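Local coordinates for protein putative aminopeptidase (Leishmania major, PDB 5NTH) that probably works as a manganese-dependent leucyl aminopeptidase of the M17 family, removing amino acids from the amino-terminal end of peptides, at residues K5-N10 and D228-A233; T16-Y21 and P224-T229. All blocks are in the same frame, centred on the assembly; numbering follows the deposited sequence.

Interaction 1: residues K5-N10 and D228-A233; sequences KRPRSN and DTVVYA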
# COMPACT_ATOMS: atom_id res chain seq x y z
N LYS A 5 7.73 -5.19 -47.74
CA LYS A 5 6.40 -5.89 -47.73
C LYS A 5 5.67 -5.59 -46.41
O LYS A 5 4.53 -5.09 -46.40
CB LYS A 5 6.55 -7.41 -47.92
N ARG A 6 6.39 -5.84 -45.31
CA ARG A 6 5.92 -5.70 -43.93
C ARG A 6 5.26 -4.36 -43.56
O ARG A 6 5.90 -3.31 -43.67
CB ARG A 6 7.09 -5.94 -42.96
CG ARG A 6 6.61 -6.42 -41.62
CD ARG A 6 7.73 -6.56 -40.62
NE ARG A 6 8.65 -7.63 -40.99
CZ ARG A 6 9.84 -7.47 -41.55
NH1 ARG A 6 10.33 -6.26 -41.79
NH2 ARG A 6 10.56 -8.53 -41.84
N PRO A 7 3.99 -4.41 -43.10
CA PRO A 7 3.33 -3.20 -42.58
C PRO A 7 3.61 -3.04 -41.08
O PRO A 7 2.74 -3.33 -40.24
CB PRO A 7 1.84 -3.47 -42.86
CG PRO A 7 1.71 -4.97 -42.76
CD PRO A 7 3.05 -5.56 -43.15
N ARG A 8 4.83 -2.60 -40.75
CA ARG A 8 5.27 -2.48 -39.35
C ARG A 8 5.73 -1.06 -38.96
O ARG A 8 4.88 -0.20 -38.67
CB ARG A 8 6.31 -3.56 -38.98
CG ARG A 8 6.43 -3.80 -37.48
CD ARG A 8 7.66 -4.59 -37.10
NE ARG A 8 8.66 -3.79 -36.38
CZ ARG A 8 8.88 -3.81 -35.06
NH1 ARG A 8 8.17 -4.58 -34.23
NH2 ARG A 8 9.84 -3.05 -34.54
N SER A 9 7.04 -0.81 -38.92
CA SER A 9 7.57 0.51 -38.54
C SER A 9 7.82 1.40 -39.76
O SER A 9 7.85 0.93 -40.91
CB SER A 9 8.83 0.42 -37.63
OG SER A 9 10.05 0.53 -38.36
N ASN A 10 8.03 2.68 -39.45
CA ASN A 10 8.32 3.76 -40.40
C ASN A 10 9.84 3.90 -40.71
O ASN A 10 10.30 4.98 -41.08
CB ASN A 10 7.79 5.06 -39.75
CG ASN A 10 7.20 6.02 -40.75
OD1 ASN A 10 6.16 5.73 -41.37
ND2 ASN A 10 7.82 7.19 -40.90
N ASP A 228 6.43 -8.62 -31.92
CA ASP A 228 5.10 -8.07 -31.80
C ASP A 228 4.16 -8.94 -32.62
O ASP A 228 4.56 -9.98 -33.14
CB ASP A 228 5.09 -6.60 -32.26
CG ASP A 228 5.50 -6.42 -33.71
OD1 ASP A 228 5.26 -7.31 -34.53
OD2 ASP A 228 6.05 -5.37 -34.05
N THR A 229 2.93 -8.51 -32.78
CA THR A 229 1.94 -9.33 -33.45
C THR A 229 2.13 -9.43 -34.94
O THR A 229 1.70 -10.40 -35.52
CB THR A 229 0.52 -8.81 -33.22
OG1 THR A 229 0.36 -7.50 -33.79
CG2 THR A 229 0.20 -8.79 -31.72
N VAL A 230 2.74 -8.43 -35.56
CA VAL A 230 2.96 -8.50 -37.01
C VAL A 230 4.13 -9.41 -37.34
O VAL A 230 4.13 -10.10 -38.36
CB VAL A 230 3.16 -7.09 -37.62
CG1 VAL A 230 3.61 -7.16 -39.07
CG2 VAL A 230 1.84 -6.34 -37.56
N VAL A 231 5.11 -9.42 -36.46
CA VAL A 231 6.30 -10.20 -36.69
C VAL A 231 5.96 -11.65 -36.40
O VAL A 231 6.20 -12.50 -37.25
CB VAL A 231 7.49 -9.73 -35.82
CG1 VAL A 231 8.65 -10.73 -35.87
CG2 VAL A 231 7.97 -8.37 -36.30
N TYR A 232 5.41 -11.90 -35.21
CA TYR A 232 4.91 -13.21 -34.82
C TYR A 232 4.05 -13.79 -35.94
O TYR A 232 4.15 -14.97 -36.23
CB TYR A 232 4.09 -13.10 -33.56
CG TYR A 232 3.97 -14.34 -32.73
CD1 TYR A 232 4.25 -15.62 -33.23
CD2 TYR A 232 3.54 -14.25 -31.41
CE1 TYR A 232 4.13 -16.74 -32.44
CE2 TYR A 232 3.42 -15.36 -30.60
CZ TYR A 232 3.71 -16.61 -31.11
OH TYR A 232 3.58 -17.74 -30.29
N ALA A 233 3.22 -12.97 -36.58
CA ALA A 233 2.40 -13.45 -37.71
C ALA A 233 3.18 -13.79 -38.99
O ALA A 233 2.88 -14.75 -39.70
CB ALA A 233 1.33 -12.43 -38.05
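Asp228 is the N-cap of helix 229-243, and Arg8 of the loop before helix 12-26 reaches its side chain. The two oxygens of the Asp228 carboxylate have different tasks. Asp228 OD1 turns back to the start of the helix, where it accepts from Val231 N at 2.9 Å and more weakly from Val230 N. Asp228 OD2 and Arg8 NH1 are modelled as a salt bridge but stand too close together, so the detail of their meeting is doubtful. In the model the carboxylate lies at the edge of the guanidinium, near its plane, with the two planes 30° apart. Arg8 has its CG anti to the backbone N (chi1 -160°). Its chain then runs extended to CD and bends at chi3, with the guanidinium on the side of the acid. On the way, Arg8 CD packs on Val231 CG2 at 3.9 Å.

The apolar half of the contact centres on Val230. Val230 CG1 lies 4.0 Å from Arg6 CG and 4.4 Å from Pro7 CD. Pro7 is the centre of an inverse gamma turn, closed by a weak bond of 3.2 Å from Arg8 N to Arg6 O. Arg6, Pro7 and Arg8, around this turn, all touch the start of the helix or its cap; Pro7 O also lies near Val230 CG1. The charged end of Arg6 goes elsewhere, to Glu234 further along the same helix and to Glu15. Arg8 NH2 also pairs with Glu14. The loop is thus tied both to helix 229-243 and to helix 12-26, while Val230 also touches His275 of strand 275-282.

Interaction 2: residues T16-Y21 and P224-T229; sequences TAVSAY and PCMLDT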
# COMPACT_ATOMS: atom_id res chain seq x y z
N THR A 16 15.00 -3.69 -41.30
CA THR A 16 16.06 -4.56 -41.82
C THR A 16 16.45 -5.57 -40.75
O THR A 16 16.63 -6.74 -41.04
CB THR A 16 17.30 -3.74 -42.28
OG1 THR A 16 17.07 -3.24 -43.61
CG2 THR A 16 18.61 -4.58 -42.30
N ALA A 17 16.57 -5.11 -39.51
CA ALA A 17 16.91 -6.00 -38.40
C ALA A 17 15.78 -6.97 -38.03
O ALA A 17 16.08 -8.06 -37.57
CB ALA A 17 17.36 -5.23 -37.17
N VAL A 18 14.51 -6.58 -38.20
CA VAL A 18 13.42 -7.53 -37.92
C VAL A 18 13.44 -8.64 -38.98
O VAL A 18 13.18 -9.80 -38.65
CB VAL A 18 11.98 -6.91 -37.81
CG1 VAL A 18 11.85 -5.87 -36.69
CG2 VAL A 18 11.54 -6.28 -39.10
N SER A 19 13.77 -8.29 -40.23
CA SER A 19 13.86 -9.29 -41.33
C SER A 19 14.88 -10.39 -41.03
O SER A 19 14.65 -11.56 -41.35
CB SER A 19 14.16 -8.63 -42.69
OG SER A 19 12.98 -8.05 -43.26
N ALA A 20 15.98 -10.00 -40.39
CA ALA A 20 16.99 -10.94 -39.90
C ALA A 20 16.53 -11.73 -38.70
O ALA A 20 16.81 -12.93 -38.61
CB ALA A 20 18.28 -10.20 -39.55
N TYR A 21 15.85 -11.08 -37.76
CA TYR A 21 15.26 -11.79 -36.61
C TYR A 21 14.28 -12.85 -37.09
O TYR A 21 14.24 -13.96 -36.54
CB TYR A 21 14.54 -10.84 -35.64
CG TYR A 21 13.86 -11.59 -34.55
CD1 TYR A 21 14.57 -12.03 -33.43
CD2 TYR A 21 12.53 -11.96 -34.68
CE1 TYR A 21 13.95 -12.79 -32.44
CE2 TYR A 21 11.89 -12.71 -33.69
CZ TYR A 21 12.60 -13.11 -32.58
OH TYR A 21 11.94 -13.84 -31.63
N PRO A 224 8.97 -7.62 -26.96
CA PRO A 224 7.91 -7.16 -27.85
C PRO A 224 8.24 -6.00 -28.75
O PRO A 224 7.57 -5.78 -29.74
CB PRO A 224 6.81 -6.74 -26.91
CG PRO A 224 7.44 -6.57 -25.58
CD PRO A 224 8.73 -7.26 -25.55
N CYS A 225 9.28 -5.25 -28.40
CA CYS A 225 9.85 -4.27 -29.34
C CYS A 225 10.29 -4.96 -30.62
O CYS A 225 10.40 -4.32 -31.65
CB CYS A 225 11.04 -3.51 -28.71
SG CYS A 225 12.39 -4.52 -28.00
N MET A 226 10.55 -6.26 -30.55
CA MET A 226 10.90 -7.09 -31.71
C MET A 226 9.85 -8.11 -32.07
O MET A 226 9.46 -8.21 -33.22
CB MET A 226 12.21 -7.82 -31.43
CG MET A 226 12.56 -8.83 -32.51
SD MET A 226 12.93 -8.00 -34.05
CE MET A 226 14.62 -7.50 -33.65
N LEU A 227 9.45 -8.93 -31.10
CA LEU A 227 8.38 -9.87 -31.33
C LEU A 227 7.04 -9.27 -30.95
O LEU A 227 6.55 -9.45 -29.82
CB LEU A 227 8.58 -11.18 -30.57
CG LEU A 227 7.53 -12.21 -31.00
CD1 LEU A 227 7.71 -12.66 -32.43
CD2 LEU A 227 7.59 -13.39 -30.08
N ASP A 228 6.43 -8.62 -31.92
CA ASP A 228 5.10 -8.07 -31.80
C ASP A 228 4.16 -8.94 -32.62
O ASP A 228 4.56 -9.98 -33.14
CB ASP A 228 5.09 -6.60 -32.26
CG ASP A 228 5.50 -6.42 -33.71
OD1 ASP A 228 5.26 -7.31 -34.53
OD2 ASP A 228 6.05 -5.37 -34.05
N THR A 229 2.93 -8.51 -32.78
CA THR A 229 1.94 -9.33 -33.45
C THR A 229 2.13 -9.43 -34.94
O THR A 229 1.70 -10.40 -35.52
CB THR A 229 0.52 -8.81 -33.22
OG1 THR A 229 0.36 -7.50 -33.79
CG2 THR A 229 0.20 -8.79 -31.72
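Met226 extends toward helix 12-26 with CG swung opposite the backbone N (chi1 173°), then bends at chi2 and chi3, so that CG lies over the Tyr21 ring and the sulfur toward Tyr21 CB. The Tyr21 ring leaves its helix on the side away from the backbone N (chi1 175°), which holds it out beside the methionine. Met226 CG sits over the centre of one face of the Tyr21 ring, 3.7 Å from the centroid and 14° off the normal. This is a CH-pi contact.

The sulfur is displaced from the ring centre. Met226 SD is 4.4 Å from the Tyr21 centroid and approaches obliquely, so the pair is also a Met-aromatic contact. The same SD reaches Tyr21 CB at 3.6 Å and Val18 CG1 at 3.6 Å. Met226 CE continues past it, to 3.9 Å from Tyr21 CB. SD thus touches Val18 and Tyr21, three residues apart on the helix, at a wide angle.

The contact joins the N-terminal helix 12-26 to the loop between helices 203-221 and 229-243, within the sequence range of the catalytic domain. It is apolar, with no hydrogen bond between the two segments. Leu227 adds a looser touch, its CD1 lying 4.4 Å from Tyr21 CE2. The phenol oxygen of Tyr21 is hydrogen-bonded to Thr222 OG1, just before the loop segment. Leu219 of helix 203-221 packs against both Tyr21 and Leu227.

Overall arrangement
Interactions 1 and 2 have centres about 7 Å apart and share Asp228 and Thr229. Both join the N-terminal part of the chain to the region where the loop 224-228 runs into helix 229-243. Two probable hydrogen bonds link them directly. Arg6 NH2 lies 2.8 Å from Ser19 OG, and Arg8 NH2 lies 3.2 Å from Cys225 O. Interaction 1 combines an ion pair with apolar packing; the contacts across interaction 2 are apolar. Interaction 1 is remote from the manganese and actinonin sites. Interaction 2 comes nearer: the side chain of Leu227 is about 11 Å from that of Asp321, a manganese ligand, but is not among the residues seen to bind the metals or actinonin.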